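Local coordinates for heavy-metal chelation domain-containing protein (Pyrococcus horikoshii, PDB 3NPG), which is of unknown function but may bind or chelate heavy-metal ions, at residues G200-E205 and T213-M218. Sequence-based numbering, arbitrary orientation.
Sequences GQLLPE and THLASM
Leu215 projects from its strand into the bend made by residues 200-205 and divides its two methyl groups among several partners there. CD1 sits 3.8 Å from Pro204 CA and 3.6 Å from Leu202 O, so this branch packs chiefly against backbone atoms, with Pro204 CB farther off. CD2 turns to Leu202: it lies 3.7 Å from Leu202 CD2, and the two side chains meet at about a right angle. Leu207 and, from strand 242-248, Ile247 also pack on Leu215, adding to its apolar surroundings. Strands 192-196 and 214-220 are parallel neighbours in the seven-stranded mixed sheet of a Rossmann-like domain, and 200-205 belongs to the connection between them, which has no alpha-helix, though a 3-10 turn begins at Pro204; it lies over one face of the second strand. Ser217, two residues on from Leu215, points to the same face; its CB is 3.3 Å from Gly200 O, and the CA atoms of Gly200 and Ser217 are 5.3 Å apart. With OG anti to the backbone N (chi1 -165°), the hydroxyl is hydrogen-bonded to Gly197 O, earlier in the connection, while its approach to Gln201 N has too poor an angle to count as a bond. At Met218, a selenomethionine, the main chain does the work: its O accepts a hydrogen bond from Gln201 NE2 at 3.0 Å, with an N-H...O angle of 166° and the acceptor only 3° out of the amide plane. Gln201 OE1 accepts from Val47 N, so the amide is gripped at both ends and bridges to strand 43-49 of the three-stranded antiparallel sheet. A leucine in place of Gln201 would probably leave both Met218 O and Val47 N without their buried amide partner.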
loop_
_atom_site.group_PDB
_atom_site.type_symbol
_atom_site.label_atom_id
_atom_site.label_comp_id
_atom_site.label_asym_id
_atom_site.label_seq_id
_atom_site.Cartn_x
_atom_site.Cartn_y
_atom_site.Cartn_z
ATOM N N GLY A 200 2.967 8.397 -23.274
ATOM C CA GLY A 200 4.034 8.883 -24.143
ATOM C C GLY A 200 3.538 9.392 -25.485
ATOM O O GLY A 200 4.284 9.383 -26.467
ATOM N N GLN A 201 2.275 9.881 -25.528
ATOM C CA GLN A 201 1.644 10.416 -26.745
ATOM C C GLN A 201 2.187 11.796 -27.113
ATOM O O GLN A 201 1.788 12.356 -28.136
ATOM C CB GLN A 201 0.118 10.492 -26.567
ATOM C CG GLN A 201 -0.606 9.176 -26.801
ATOM C CD GLN A 201 -2.080 9.283 -26.477
ATOM O OE1 GLN A 201 -2.495 10.038 -25.597
ATOM N NE2 GLN A 201 -2.897 8.497 -27.158
ATOM N N LEU A 202 3.087 12.358 -26.272
ATOM C CA LEU A 202 3.653 13.700 -26.484
ATOM C C LEU A 202 4.498 13.796 -27.783
ATOM O O LEU A 202 4.968 12.772 -28.292
ATOM C CB LEU A 202 4.473 14.161 -25.241
ATOM C CG LEU A 202 5.893 13.563 -25.065
ATOM C CD1 LEU A 202 6.723 14.412 -24.131
ATOM C CD2 LEU A 202 5.837 12.156 -24.551
ATOM N N LEU A 203 4.650 15.023 -28.334
ATOM C CA LEU A 203 5.451 15.236 -29.548
ATOM C C LEU A 203 6.934 14.964 -29.281
ATOM O O LEU A 203 7.449 15.360 -28.234
ATOM C CB LEU A 203 5.271 16.675 -30.081
ATOM C CG LEU A 203 3.938 16.986 -30.763
ATOM C CD1 LEU A 203 3.821 18.445 -31.053
ATOM C CD2 LEU A 203 3.780 16.200 -32.042
ATOM N N PRO A 204 7.658 14.316 -30.233
ATOM C CA PRO A 204 9.093 14.050 -30.003
ATOM C C PRO A 204 9.912 15.327 -29.849
ATOM O O PRO A 204 10.861 15.355 -29.062
ATOM C CB PRO A 204 9.513 13.254 -31.248
ATOM C CG PRO A 204 8.239 12.719 -31.817
ATOM C CD PRO A 204 7.203 13.754 -31.518
ATOM N N GLU A 205 9.509 16.411 -30.559
ATOM C CA GLU A 205 10.196 17.711 -30.510
ATOM C C GLU A 205 10.262 18.292 -29.080
ATOM O O GLU A 205 11.154 19.090 -28.785
ATOM C CB GLU A 205 9.535 18.716 -31.475
ATOM C CG GLU A 205 8.097 19.067 -31.116
ATOM C CD GLU A 205 7.439 20.042 -32.063
ATOM O OE1 GLU A 205 7.139 19.645 -33.210
ATOM O OE2 GLU A 205 7.196 21.198 -31.650
ATOM N N THR A 213 15.726 8.686 -26.493
ATOM C CA THR A 213 16.042 8.362 -27.892
ATOM C C THR A 213 14.796 8.013 -28.702
ATOM O O THR A 213 14.718 8.352 -29.883
ATOM C CB THR A 213 17.096 7.258 -27.956
ATOM O OG1 THR A 213 16.601 6.107 -27.263
ATOM C CG2 THR A 213 18.446 7.701 -27.365
ATOM N N HIS A 214 13.830 7.318 -28.077
ATOM C CA HIS A 214 12.609 6.882 -28.753
ATOM C C HIS A 214 11.374 7.131 -27.900
ATOM O O HIS A 214 11.471 7.227 -26.674
ATOM C CB HIS A 214 12.695 5.380 -29.109
ATOM C CG HIS A 214 13.792 5.042 -30.066
ATOM N ND1 HIS A 214 15.099 4.898 -29.644
ATOM C CD2 HIS A 214 13.730 4.766 -31.389
ATOM C CE1 HIS A 214 15.795 4.594 -30.727
ATOM N NE2 HIS A 214 15.013 4.491 -31.797
ATOM N N LEU A 215 10.204 7.182 -28.549
ATOM C CA LEU A 215 8.910 7.266 -27.892
ATOM C C LEU A 215 8.033 6.142 -28.407
ATOM O O LEU A 215 7.759 6.079 -29.608
ATOM C CB LEU A 215 8.237 8.633 -28.164
ATOM C CG LEU A 215 8.631 9.777 -27.222
ATOM C CD1 LEU A 215 8.135 11.105 -27.751
ATOM C CD2 LEU A 215 8.101 9.538 -25.805
ATOM N N ALA A 216 7.667 5.200 -27.527
ATOM C CA ALA A 216 6.790 4.089 -27.897
ATOM C C ALA A 216 5.403 4.303 -27.315
ATOM O O ALA A 216 5.205 4.156 -26.109
ATOM C CB ALA A 216 7.368 2.779 -27.409
ATOM N N SER A 217 4.461 4.730 -28.155
ATOM C CA SER A 217 3.112 5.035 -27.708
ATOM C C SER A 217 2.074 4.545 -28.723
ATOM O O SER A 217 2.385 3.681 -29.553
ATOM C CB SER A 217 2.963 6.532 -27.473
ATOM O OG SER A 217 1.792 6.813 -26.729
HETATM N N MSE A 218 0.830 5.071 -28.641
HETATM C CA MSE A 218 -0.252 4.680 -29.545
HETATM C C MSE A 218 -1.175 5.856 -29.875
HETATM O O MSE A 218 -1.422 6.712 -29.021
HETATM C CB MSE A 218 -1.057 3.510 -28.960
HETATM C CG MSE A 218 -1.754 3.845 -27.639
HETATM SE SE MSE A 218 -2.386 2.273 -26.728
HETATM C CE MSE A 218 -0.634 1.422 -26.303
#